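Local coordinates for protein transcription termination factor NusA (Planctomyces limnophilus, PDB 4MTN) that probably takes part in both transcription termination and antitermination, binding the core RNA polymerase and the nascent RNA, at residues A124-V127 with A132-I135; V157-K162 with R168-R173; P59-K62 with E67-R70. All coordinates share one frame; numbering follows the deposited sequence.

Contact 1 of 3, residues A124-V127 with A132-I135; sequences AITV and AEAI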
# COMPACT_ATOMS: atom_id res chain seq x y z
N ALA A 124 8.42 -9.62 13.63
CA ALA A 124 8.60 -8.19 13.39
C ALA A 124 9.97 -7.67 13.83
O ALA A 124 10.67 -8.31 14.61
CB ALA A 124 7.50 -7.40 14.09
N ILE A 125 10.33 -6.50 13.31
CA ILE A 125 11.58 -5.84 13.67
C ILE A 125 11.30 -4.47 14.27
O ILE A 125 10.56 -3.67 13.70
CB ILE A 125 12.51 -5.67 12.45
CG1 ILE A 125 12.88 -7.03 11.86
CG2 ILE A 125 13.76 -4.89 12.82
CD1 ILE A 125 13.76 -6.94 10.64
N THR A 126 11.89 -4.20 15.43
CA THR A 126 11.70 -2.91 16.10
C THR A 126 12.84 -1.96 15.78
O THR A 126 14.01 -2.26 16.06
CB THR A 126 11.58 -3.08 17.62
OG1 THR A 126 10.55 -4.03 17.93
CG2 THR A 126 11.24 -1.75 18.28
N VAL A 127 12.51 -0.82 15.18
CA VAL A 127 13.51 0.15 14.75
C VAL A 127 13.40 1.45 15.53
O VAL A 127 12.31 2.03 15.64
CB VAL A 127 13.39 0.45 13.25
CG1 VAL A 127 14.44 1.45 12.81
CG2 VAL A 127 13.49 -0.83 12.44
N ALA A 132 10.76 7.83 18.65
CA ALA A 132 9.91 6.74 19.11
C ALA A 132 10.30 5.43 18.44
O ALA A 132 11.02 5.43 17.43
CB ALA A 132 8.44 7.05 18.83
N GLU A 133 9.84 4.32 19.00
CA GLU A 133 10.12 3.00 18.43
C GLU A 133 9.11 2.65 17.34
O GLU A 133 7.90 2.74 17.54
CB GLU A 133 10.11 1.93 19.52
CG GLU A 133 11.19 2.10 20.57
CD GLU A 133 12.58 1.80 20.05
OE1 GLU A 133 12.69 1.13 19.00
OE2 GLU A 133 13.56 2.23 20.69
N ALA A 134 9.62 2.25 16.18
CA ALA A 134 8.76 1.84 15.07
C ALA A 134 8.93 0.35 14.80
O ALA A 134 9.99 -0.22 15.07
CB ALA A 134 9.09 2.64 13.82
N ILE A 135 7.89 -0.29 14.29
CA ILE A 135 7.95 -1.72 14.01
C ILE A 135 7.85 -2.02 12.52
O ILE A 135 7.10 -1.38 11.79
CB ILE A 135 6.84 -2.49 14.77
CG1 ILE A 135 5.46 -1.90 14.48
CG2 ILE A 135 7.12 -2.48 16.27
CD1 ILE A 135 4.67 -2.67 13.44

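Contact 2 of 3, residues V157-K162 with R168-R173; sequences VLEVKK and RVVLSR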
# COMPACT_ATOMS: atom_id res chain seq x y z
N VAL A 157 7.41 5.02 5.82
CA VAL A 157 6.35 4.89 6.80
C VAL A 157 5.08 4.44 6.10
O VAL A 157 4.55 5.14 5.24
CB VAL A 157 6.09 6.21 7.55
CG1 VAL A 157 4.91 6.06 8.49
CG2 VAL A 157 7.33 6.64 8.31
N LEU A 158 4.59 3.26 6.48
CA LEU A 158 3.40 2.69 5.84
C LEU A 158 2.12 3.32 6.38
O LEU A 158 1.25 3.73 5.61
CB LEU A 158 3.37 1.18 6.04
CG LEU A 158 2.24 0.47 5.29
CD1 LEU A 158 2.35 0.74 3.80
CD2 LEU A 158 2.27 -1.03 5.56
N GLU A 159 2.00 3.38 7.70
CA GLU A 159 0.84 3.98 8.33
C GLU A 159 1.16 4.43 9.75
O GLU A 159 2.10 3.94 10.37
CB GLU A 159 -0.34 3.01 8.34
CG GLU A 159 -0.15 1.81 9.25
CD GLU A 159 -1.41 0.99 9.41
OE1 GLU A 159 -2.42 1.33 8.75
OE2 GLU A 159 -1.40 0.02 10.19
N VAL A 160 0.37 5.37 10.26
CA VAL A 160 0.55 5.86 11.62
C VAL A 160 -0.78 5.87 12.36
O VAL A 160 -1.72 6.55 11.96
CB VAL A 160 1.15 7.29 11.64
CG1 VAL A 160 1.37 7.74 13.07
CG2 VAL A 160 2.45 7.33 10.86
N LYS A 161 -0.85 5.10 13.44
CA LYS A 161 -2.06 5.03 14.25
C LYS A 161 -1.75 5.26 15.73
O LYS A 161 -0.68 4.90 16.22
CB LYS A 161 -2.76 3.68 14.08
CG LYS A 161 -4.00 3.72 13.20
CD LYS A 161 -3.67 3.98 11.74
CE LYS A 161 -4.93 4.01 10.89
NZ LYS A 161 -4.64 4.28 9.46
N LYS A 162 -2.70 5.87 16.43
CA LYS A 162 -2.58 6.06 17.87
C LYS A 162 -3.63 5.22 18.60
O LYS A 162 -4.83 5.48 18.51
CB LYS A 162 -2.72 7.54 18.24
CG LYS A 162 -3.82 8.29 17.49
CD LYS A 162 -3.87 9.76 17.89
CE LYS A 162 -4.97 10.48 17.13
NZ LYS A 162 -5.10 11.90 17.54
N ARG A 168 2.01 4.23 17.39
CA ARG A 168 2.42 3.10 16.56
C ARG A 168 2.83 3.55 15.17
O ARG A 168 2.02 4.06 14.40
CB ARG A 168 1.29 2.07 16.47
CG ARG A 168 1.57 0.91 15.52
CD ARG A 168 0.38 -0.03 15.42
NE ARG A 168 0.60 -1.11 14.47
CZ ARG A 168 1.13 -2.29 14.78
NH1 ARG A 168 1.49 -2.54 16.03
NH2 ARG A 168 1.30 -3.21 13.84
N VAL A 169 4.11 3.35 14.84
CA VAL A 169 4.62 3.69 13.52
C VAL A 169 5.03 2.43 12.77
O VAL A 169 5.99 1.76 13.14
CB VAL A 169 5.82 4.65 13.59
CG1 VAL A 169 6.26 5.05 12.20
CG2 VAL A 169 5.46 5.88 14.41
N VAL A 170 4.29 2.10 11.71
CA VAL A 170 4.57 0.91 10.91
C VAL A 170 5.38 1.26 9.67
O VAL A 170 5.01 2.14 8.90
CB VAL A 170 3.26 0.22 10.48
CG1 VAL A 170 3.56 -1.02 9.65
CG2 VAL A 170 2.42 -0.14 11.69
N LEU A 171 6.51 0.57 9.48
CA LEU A 171 7.34 0.84 8.31
C LEU A 171 7.17 -0.24 7.24
O LEU A 171 6.52 -1.26 7.47
CB LEU A 171 8.81 0.92 8.73
CG LEU A 171 9.11 1.73 10.00
CD1 LEU A 171 10.55 1.52 10.44
CD2 LEU A 171 8.82 3.21 9.77
N SER A 172 7.76 0.00 6.07
CA SER A 172 7.83 -1.01 5.03
C SER A 172 9.08 -0.86 4.18
O SER A 172 9.40 0.25 3.75
CB SER A 172 6.58 -0.94 4.14
OG SER A 172 6.61 -1.95 3.14
N ARG A 173 9.80 -1.95 3.92
CA ARG A 173 10.80 -1.94 2.86
C ARG A 173 10.25 -2.61 1.60
O ARG A 173 10.89 -2.60 0.55
CB ARG A 173 12.08 -2.63 3.31
CG ARG A 173 12.50 -2.31 4.74
CD ARG A 173 13.97 -1.97 4.82
NE ARG A 173 14.79 -2.81 3.94
CZ ARG A 173 15.98 -2.44 3.46
NH1 ARG A 173 16.48 -1.25 3.76
NH2 ARG A 173 16.66 -3.26 2.67

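Contact 3 of 3, residues P59-K62 with E67-R70; sequences PMVK and EIDR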
# COMPACT_ATOMS: atom_id res chain seq x y z
N PRO A 59 -0.30 28.32 36.81
CA PRO A 59 -1.47 27.77 36.11
C PRO A 59 -2.64 28.76 36.00
O PRO A 59 -3.00 29.40 36.99
CB PRO A 59 -1.87 26.56 36.97
CG PRO A 59 -0.66 26.26 37.80
CD PRO A 59 -0.02 27.59 38.05
N MSE A 60 -3.22 28.86 34.81
CA MSE A 60 -4.38 29.71 34.59
C MSE A 60 -5.60 28.84 34.30
O MSE A 60 -5.69 28.22 33.24
CB MSE A 60 -4.12 30.67 33.42
CG MSE A 60 -5.16 31.77 33.26
SE MSE A 60 -4.82 33.30 34.41
CE MSE A 60 -6.06 34.57 33.62
N VAL A 61 -6.54 28.80 35.24
CA VAL A 61 -7.70 27.94 35.10
C VAL A 61 -9.00 28.74 35.03
O VAL A 61 -9.36 29.45 35.97
CB VAL A 61 -7.80 26.94 36.27
CG1 VAL A 61 -8.98 26.00 36.07
CG2 VAL A 61 -6.50 26.16 36.41
N LYS A 62 -9.70 28.62 33.91
CA LYS A 62 -10.95 29.35 33.71
C LYS A 62 -12.15 28.42 33.58
O LYS A 62 -12.09 27.38 32.93
CB LYS A 62 -10.86 30.23 32.46
CG LYS A 62 -9.89 31.40 32.57
CD LYS A 62 -10.10 32.39 31.44
CE LYS A 62 -9.06 33.49 31.46
NZ LYS A 62 -7.70 32.98 31.13
N GLU A 67 -12.35 33.23 35.96
CA GLU A 67 -11.29 32.71 36.82
C GLU A 67 -11.87 31.98 38.03
O GLU A 67 -13.02 32.18 38.40
CB GLU A 67 -10.37 33.83 37.28
CG GLU A 67 -9.35 34.28 36.26
CD GLU A 67 -8.22 33.27 36.09
OE1 GLU A 67 -7.12 33.53 36.61
OE2 GLU A 67 -8.44 32.23 35.43
N ILE A 68 -11.05 31.12 38.63
CA ILE A 68 -11.46 30.38 39.82
C ILE A 68 -10.70 30.87 41.05
O ILE A 68 -9.59 31.38 40.93
CB ILE A 68 -11.25 28.86 39.65
CG1 ILE A 68 -9.76 28.53 39.57
CG2 ILE A 68 -11.97 28.35 38.42
CD1 ILE A 68 -9.46 27.04 39.59
N ASP A 69 -11.33 30.75 42.21
CA ASP A 69 -10.74 31.21 43.47
C ASP A 69 -9.39 30.57 43.75
O ASP A 69 -9.16 29.41 43.39
CB ASP A 69 -11.69 30.95 44.63
CG ASP A 69 -12.90 31.87 44.63
OD1 ASP A 69 -12.76 33.02 44.17
OD2 ASP A 69 -13.98 31.44 45.09
N ARG A 70 -8.50 31.32 44.38
CA ARG A 70 -7.18 30.82 44.75
C ARG A 70 -7.30 29.64 45.70
O ARG A 70 -6.46 28.74 45.70
CB ARG A 70 -6.35 31.93 45.39
CG ARG A 70 -6.14 33.15 44.50
CD ARG A 70 -5.27 32.81 43.31
NE ARG A 70 -5.04 33.97 42.45
CZ ARG A 70 -4.09 34.88 42.66
NH1 ARG A 70 -3.27 34.75 43.70
NH2 ARG A 70 -3.96 35.90 41.84

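Contact 1 of 3, residues A124-V127 with A132-I135
Thr126 and Glu133 stand nearly perpendicular to each other, the methyl of the threonine lying beside the carboxylate with CG2 of Thr126 3.3 Å from OE1 of Glu133. The threonine's first torsion (chi1 -54°) sets that methyl opposite the backbone N and leaves OG1 on the other branch, near Ile135. There the meeting is obliquely angled and looser, with OG1 of Thr126 4.1 Å from CG2 of Ile135. The rest of the isoleucine heads off: its CG1 stands between the backbone N and the carbonyl carbon (chi1 54°), and the side chain reaches Arg168 and Val170 of the neighbouring strand. These strands form the antiparallel hairpin 124-128/133-137 of the S1 domain, an OB-fold barrel in this family. Thr126 and Ile135 make a non-hydrogen-bonded pair; the next pair, Val127 with Ala134, is hydrogen-bonded in both directions, Val127 N to Ala134 O at 2.6 Å and Ala134 N to Val127 O at 2.8 Å, both nearly straight. Beside them, the CA-H of Thr126 approaches Ala134 O, and that of Ile135 approaches Ile125 O. Val127 and Ala134 turn to the face away from Thr126, where the methyl CB of Ala134 sits 3.7 Å from Val127 O and also touches Val169 and Leu171. Ile125 points its far end away from this hairpin partner, against Met141 and His147.

Contact 2 of 3, residues V157-K162 with R168-R173
Leu158 and Glu159 both face Val170, and the carbonyl of that one valine takes the N-H of each: Leu158 N lies 2.7 Å from Val170 O, while the bond from Glu159 N to the same oxygen is weak at 3.5 Å. This is a classic beta bulge in the antiparallel hairpin 152-162/167-172 of the S1 domain, and Leu158 takes the helix-like backbone angles (phi -79°, psi -49°) usual at the first position of such a bulge. Val170 N returns a bond to Glu159 O at 3.2 Å, and farther along Lys161 and Arg168 are joined by two backbone bonds, one each way. Glu159 lies alongside Val170 on the same face, its CG within 4.0 Å of Val170 CB. On the other face the valines touch by their methyls, Val157 CG1 lying 4.1 Å from Val169 CG1, and the second methyl of Val157, CG2, meets Leu171 CD2 at 4.0 Å. Behind this first shell, Phe102 and Tyr105 of helix 87-105 cover Val160, with Tyr105 also reaching Val169. Arg109 NE bonds the carbonyl of the bulged Leu158, and Ser172 OG is held by Glu140. The chemistry divides the two faces: Val157, Val160, Val169 and Leu171 make one oily, whereas the other carries Glu159, Lys161 and Arg168 alongside Val170, on which Leu158 packs. Within these two segments the charges are only loosely matched, Lys161 NZ making a long 3.8 Å salt bridge to Glu159 OE1 and Arg168 NE staying 4.9 Å from Glu159 OE2, so backbone bonds and apolar contacts probably carry most of the pairing.

Contact 3 of 3, residues P59-K62 with E67-R70
Val61 and Ile68 make the close-packed half of this contact. Their side chains are angled across one another, with CD1 of Ile68 3.7 Å from both CB and CG1 of Val61. The first torsion of Ile68 (chi1 67°) holds CG1 over its own main chain, and the chain then runs on extended, which carries the terminal methyl onto the valine. Both residues are buried. The other half, built round Glu67, is more open and is held by no hydrogen bond across the segments. Here the glutamate folds back at chi2 (-74°), bringing its carboxylate over the strand 59-62. One oxygen, OE1, lies beside the end of the selenomethionine at Met60, 3.3 Å from CE, the two side chains set crosswise. The other, OE2, comes 3.3 Å from the aliphatic CG of Lys62 and also lies beside Val61 O, two acceptors with no hydrogen bond between them. The lysine chain runs on alongside the carboxylate, and its last bend leaves NZ 4.4 Å from Glu67 OE2, beyond a salt bridge though probably close enough for a weak attraction. With an alanine here instead of Glu67, Lys62 would probably lose one of its neighbouring carboxylates and the end of Met60 the group it lies against. The contact belongs to the NusA N-terminal domain, where strand 59-63 is bonded along its other edge to strand 48-52, through Met60 with His51 and Lys62 with Glu49. Val61 and Ile68 together meet Leu73 of helix 70-78, while helix 23-42 supplies Ile34 against Val61 and Phe42 against Ile68.

Contacts 1 and 2 belong to one sheet, their centres 9 Å apart. Strand 133-137 of contact 1 runs parallel to strand 167-172 of contact 2, and two probable hydrogen bonds involving Ile135 stitch them together: Ile135 N to Val169 O at 3.0 Å and Leu171 N to Ile135 O at 3.1 Å. The two hairpins follow each other in the chain and close side by side in the S1 domain, an RNA-binding family. Contact 3 comes earlier, in the N-terminal domain, with its centre about 42 Å from that of contact 1 and 41 Å from that of contact 2; its nearest atoms stay about 23 Å from contact 2. Helix 87-105 lies between them in sequence and packs on contact 2.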